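Local structure of 3-hydroxyacyl-CoA dehydrogenase type-2 (Mycobacterium avium, 3PPI) at residues Ile34-Ala39 / Val109-Phe114; Gly40-Ala45 / Met220-Met225. The protein probably catalyses the NAD-dependent oxidation of 3-hydroxyacyl-CoA thioesters to their 3-oxoacyl counterparts, as a four-chain member of the short-chain dehydrogenase/reductase family. All coordinates share one frame; numbering follows the deposited sequence.

Interaction 1: residues Ile34-Ala39 / Val109-Phe114. With MG (magnesium ion), chain F.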
loop_
_atom_site.group_PDB
_atom_site.type_symbol
_atom_site.label_atom_id
_atom_site.label_comp_id
_atom_site.label_asym_id
_atom_site.label_seq_id
_atom_site.Cartn_x
_atom_site.Cartn_y
_atom_site.Cartn_z
ATOM N N ILE A 34 15.715 -5.619 25.003
ATOM C CA ILE A 34 16.580 -4.457 24.743
ATOM C C ILE A 34 15.745 -3.400 24.025
ATOM O O ILE A 34 15.042 -3.711 23.055
ATOM C CB ILE A 34 17.785 -4.826 23.835
ATOM C CG1 ILE A 34 18.779 -5.726 24.564
ATOM C CG2 ILE A 34 18.523 -3.562 23.346
ATOM C CD1 ILE A 34 19.685 -6.490 23.610
ATOM N N VAL A 35 15.816 -2.158 24.480
ATOM C CA VAL A 35 15.171 -1.063 23.764
ATOM C C VAL A 35 16.226 -0.086 23.303
ATOM O O VAL A 35 16.888 0.548 24.141
ATOM C CB VAL A 35 14.129 -0.336 24.642
ATOM C CG1 VAL A 35 13.473 0.800 23.874
ATOM C CG2 VAL A 35 13.057 -1.327 25.145
ATOM N N SER A 36 16.421 0.015 21.985
ATOM C CA SER A 36 17.324 1.033 21.437
ATOM C C SER A 36 16.624 2.385 21.520
ATOM O O SER A 36 15.411 2.469 21.418
ATOM C CB SER A 36 17.817 0.689 20.012
ATOM O OG SER A 36 16.863 0.970 19.004
ATOM N N GLY A 37 17.393 3.446 21.749
ATOM C CA GLY A 37 16.828 4.750 22.100
ATOM C C GLY A 37 16.074 4.758 23.422
ATOM O O GLY A 37 15.178 5.587 23.630
ATOM N N GLY A 38 16.450 3.866 24.337
ATOM C CA GLY A 38 15.682 3.652 25.561
ATOM C C GLY A 38 15.761 4.763 26.596
ATOM O O GLY A 38 14.964 4.789 27.517
ATOM N N ALA A 39 16.703 5.691 26.435
ATOM C CA ALA A 39 16.957 6.736 27.431
ATOM C C ALA A 39 15.962 7.885 27.395
ATOM O O ALA A 39 15.887 8.633 28.348
ATOM C CB ALA A 39 18.370 7.301 27.288
ATOM N N VAL A 109 13.359 -1.507 18.579
ATOM C CA VAL A 109 14.387 -0.658 17.973
ATOM C C VAL A 109 13.780 0.729 17.798
ATOM O O VAL A 109 13.077 0.991 16.828
ATOM C CB VAL A 109 14.862 -1.249 16.633
ATOM C CG1 VAL A 109 16.042 -0.461 16.075
ATOM C CG2 VAL A 109 15.228 -2.708 16.800
ATOM N N ALA A 110 14.013 1.609 18.759
ATOM C CA ALA A 110 13.264 2.857 18.841
ATOM C C ALA A 110 14.143 4.094 18.895
ATOM O O ALA A 110 13.673 5.143 19.310
ATOM C CB ALA A 110 12.323 2.825 20.063
ATOM N N HIS A 111 15.406 3.985 18.495
ATOM C CA HIS A 111 16.262 5.164 18.431
ATOM C C HIS A 111 15.683 6.171 17.428
ATOM O O HIS A 111 15.302 5.813 16.304
ATOM C CB HIS A 111 17.739 4.814 18.155
ATOM C CG HIS A 111 17.979 4.017 16.911
ATOM N ND1 HIS A 111 17.828 2.648 16.864
ATOM C CD2 HIS A 111 18.406 4.390 15.678
ATOM C CE1 HIS A 111 18.123 2.215 15.650
ATOM N NE2 HIS A 111 18.461 3.254 14.906
ATOM N N GLY A 112 15.591 7.430 17.871
ATOM C CA GLY A 112 14.828 8.469 17.173
ATOM C C GLY A 112 15.655 9.664 16.720
ATOM O O GLY A 112 16.865 9.561 16.490
ATOM N N GLY A 113 14.977 10.806 16.606
ATOM C CA GLY A 113 15.562 12.027 16.067
ATOM C C GLY A 113 15.104 12.294 14.643
ATOM O O GLY A 113 14.276 11.556 14.088
ATOM N N PHE A 114 15.665 13.361 14.064
ATOM C CA PHE A 114 15.385 13.775 12.686
ATOM C C PHE A 114 16.511 13.312 11.742
ATOM O O PHE A 114 17.675 13.143 12.160
ATOM C CB PHE A 114 15.315 15.316 12.576
ATOM C CG PHE A 114 14.240 15.969 13.428
ATOM C CD1 PHE A 114 12.922 15.497 13.424
ATOM C CD2 PHE A 114 14.542 17.094 14.202
ATOM C CE1 PHE A 114 11.930 16.122 14.204
ATOM C CE2 PHE A 114 13.549 17.725 14.977
ATOM C CZ PHE A 114 12.248 17.233 14.969
HETATM MG MG MG F . 15.084 7.968 22.653
HETATM O O HOH W 1 13.292 6.779 21.512
HETATM O O HOH W 2 16.369 7.964 20.783
HETATM O O HOH W 3 17.218 8.666 23.572
#

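Interaction 2: residues Gly40-Ala45 / Met220-Met225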
loop_
_atom_site.group_PDB
_atom_site.type_symbol
_atom_site.label_atom_id
_atom_site.label_comp_id
_atom_site.label_asym_id
_atom_site.label_seq_id
_atom_site.Cartn_x
_atom_site.Cartn_y
_atom_site.Cartn_z
ATOM N N GLY A 40 15.210 8.041 26.315
ATOM C CA GLY A 40 14.211 9.105 26.253
ATOM C C GLY A 40 13.114 8.869 25.233
ATOM O O GLY A 40 13.174 7.935 24.459
ATOM N N GLY A 41 12.100 9.725 25.267
ATOM C CA GLY A 41 11.059 9.756 24.256
ATOM C C GLY A 41 10.295 8.447 24.150
ATOM O O GLY A 41 9.877 7.876 25.155
ATOM N N LEU A 42 10.134 7.967 22.924
ATOM C CA LEU A 42 9.361 6.766 22.675
ATOM C C LEU A 42 10.009 5.553 23.346
ATOM O O LEU A 42 9.331 4.705 23.907
ATOM C CB LEU A 42 9.252 6.516 21.169
ATOM C CG LEU A 42 8.653 7.612 20.301
ATOM C CD1 LEU A 42 8.550 7.108 18.815
ATOM C CD2 LEU A 42 7.293 8.058 20.853
ATOM N N GLY A 43 11.331 5.471 23.255
ATOM C CA GLY A 43 12.073 4.365 23.848
ATOM C C GLY A 43 11.950 4.307 25.362
ATOM O O GLY A 43 11.777 3.231 25.921
ATOM N N GLU A 44 12.035 5.458 26.026
ATOM C CA GLU A 44 11.856 5.498 27.476
ATOM C C GLU A 44 10.486 4.947 27.871
ATOM O O GLU A 44 10.382 4.137 28.801
ATOM C CB GLU A 44 12.038 6.924 28.022
ATOM C CG GLU A 44 11.671 7.087 29.493
ATOM C CD GLU A 44 11.832 8.525 29.996
ATOM O OE1 GLU A 44 12.355 9.379 29.253
ATOM O OE2 GLU A 44 11.426 8.795 31.147
ATOM N N ALA A 45 9.439 5.373 27.174
ATOM C CA ALA A 45 8.088 4.923 27.519
ATOM C C ALA A 45 7.967 3.398 27.331
ATOM O O ALA A 45 7.296 2.700 28.110
ATOM C CB ALA A 45 7.045 5.668 26.684
ATOM N N MET A 220 4.798 12.507 16.946
ATOM C CA MET A 220 4.787 12.073 18.339
ATOM C C MET A 220 5.422 13.115 19.251
ATOM O O MET A 220 6.343 13.843 18.841
ATOM C CB MET A 220 5.558 10.758 18.478
ATOM C CG MET A 220 5.122 9.617 17.566
ATOM S SD MET A 220 3.353 9.215 17.618
ATOM C CE MET A 220 3.280 8.189 19.098
ATOM N N LYS A 221 4.930 13.173 20.485
ATOM C CA LYS A 221 5.406 14.126 21.484
ATOM C C LYS A 221 6.673 13.622 22.144
ATOM O O LYS A 221 6.616 12.950 23.175
ATOM C CB LYS A 221 4.332 14.367 22.548
ATOM C CG LYS A 221 4.670 15.435 23.604
ATOM C CD LYS A 221 3.485 15.564 24.591
ATOM C CE LYS A 221 3.900 16.086 25.959
ATOM N NZ LYS A 221 4.345 17.496 25.900
ATOM N N THR A 222 7.812 13.943 21.539
ATOM C CA THR A 222 9.123 13.629 22.109
ATOM C C THR A 222 9.903 14.947 22.293
ATOM O O THR A 222 9.568 15.957 21.664
ATOM C CB THR A 222 9.935 12.707 21.166
ATOM O OG1 THR A 222 10.257 13.429 19.970
ATOM C CG2 THR A 222 9.146 11.447 20.803
ATOM N N PRO A 223 10.947 14.950 23.143
ATOM C CA PRO A 223 11.722 16.186 23.325
ATOM C C PRO A 223 12.232 16.782 22.009
ATOM O O PRO A 223 12.106 17.987 21.795
ATOM C CB PRO A 223 12.884 15.746 24.217
ATOM C CG PRO A 223 12.335 14.615 25.005
ATOM C CD PRO A 223 11.361 13.902 24.097
ATOM N N ILE A 224 12.768 15.941 21.127
ATOM C CA ILE A 224 13.310 16.412 19.858
ATOM C C ILE A 224 12.236 17.079 18.995
ATOM O O ILE A 224 12.459 18.134 18.413
ATOM C CB ILE A 224 13.950 15.253 19.046
ATOM N N MET A 225 11.071 16.449 18.911
ATOM C CA MET A 225 9.958 17.014 18.167
ATOM C C MET A 225 9.563 18.353 18.760
ATOM O O MET A 225 9.422 19.326 18.036
ATOM C CB MET A 225 8.758 16.054 18.175
ATOM C CG MET A 225 7.589 16.490 17.309
ATOM S SD MET A 225 8.012 16.629 15.568
ATOM C CE MET A 225 8.362 14.929 15.139
#

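Interaction 1: residues Ile34-Ala39 / Val109-Phe114
Val109 pairs with Ser36 in a parallel bridge, and its CG1 lies 3.4 Å from Ser36 OG on the shared sheet face, where helix 130-156 packs against the valine. At Ala110 the strand pairing frays: its N-H is divided between Ser36 O and Ser36 OG, at 3.1 Å and 2.9 Å, both weak bonds with bent geometry. A small residue suits this place, since Ala110 CB passes beside Ser36 O. His111 then turns its imidazole back, CG lying between the backbone N and the carbonyl carbon (chi1 56°), and presents its ring edge, with ND1 2.9 Å from Ser36 OG in the ring plane. NE2 is hydrogen-bonded to Leu139 O, so both ring nitrogens have partners and the ring's rotation is fixed. His111 CA comes within 3.7 Å of Gly37 CA, a closeness that glycine permits, and the type II turn there gives Gly37 a positive phi. Gly37 O binds magnesium at 2.6 Å; waters on the metal are held by Ala110 O and Gly112 N. Two parallel strand ends opening into loops, the first glycine-rich, make the crevice typical of the Rossmann fold, where the dinucleotide probably lies.

Interaction 2: residues Gly40-Ala45 / Met220-Met225
Leu42 meets Thr222 and Met220 where the glycine-rich turn of the Rossmann fold, matching the short-chain dehydrogenase TGxxxGxG pattern with serine in place of the threonine, runs into its first helix. Gly41 has a positive phi of 60°, a conformation natural to glycine, and Glu44 N to Gly40 O, 3.1 Å, is an early bond of the helix that follows. The opposing segment comes after strand 210-217 and leads into a short helix.

From CB, which has no close neighbour across the contact, the leucine sends CG beside its own backbone N (chi1 -57°), bringing the branch point 3.9 Å from Thr222 CG2. CD2 does most of the touching: it reaches the same methyl and, 4.0 Å away, Met220 CB, so that one methyl rests against both residues from the same side. CD1 stays a little farther from both. The leucine crosses Met220 at about a right angle and Thr222 at a slant, and Phe252 of helix 249-261 also packs on it. A branched aliphatic residue suits a place with apolar neighbours on several sides. Met220 carries the packing on to Tyr264 of a second subunit.

Thr222 uses its two branches differently. With OG1 between the backbone N and the carbonyl carbon (chi1 67°), the methyl is left facing Leu42. Thr222 is the N-cap residue of a short, weakly bonded helix, its OG1 accepting a nearly straight but weak bond of 3.3 Å from Met225 N. Threonine thus supplies both an apolar and a polar surface, and the proline after it suits the first turn of a helix, where a backbone N-H is not needed. The proline reaches across to the glycine-rich turn by one ring carbon, CD, which lies 4.2 Å from Gly41 CA.

In the fold
The two contacts lie about 9 Å apart, centre to centre, and their segments alternate along the chain: 34-39, 40-45, 109-114, 220-225. Strand 31-36 runs through its glycine-rich turn directly into helix 41-52, so both interactions share one strand-turn-helix unit, and Gly37 and Gly40 belong to one magnesium site. Interaction 1 joins the turn to the end of the neighbouring strand 103-109; interaction 2 joins the helix start to the loop after 210-217, two strands farther across the parallel sheet. Phe114 CZ, 3.6 Å from Ile224 O, connects the two later segments. Together they gather three loops round what is probably the cofactor cleft.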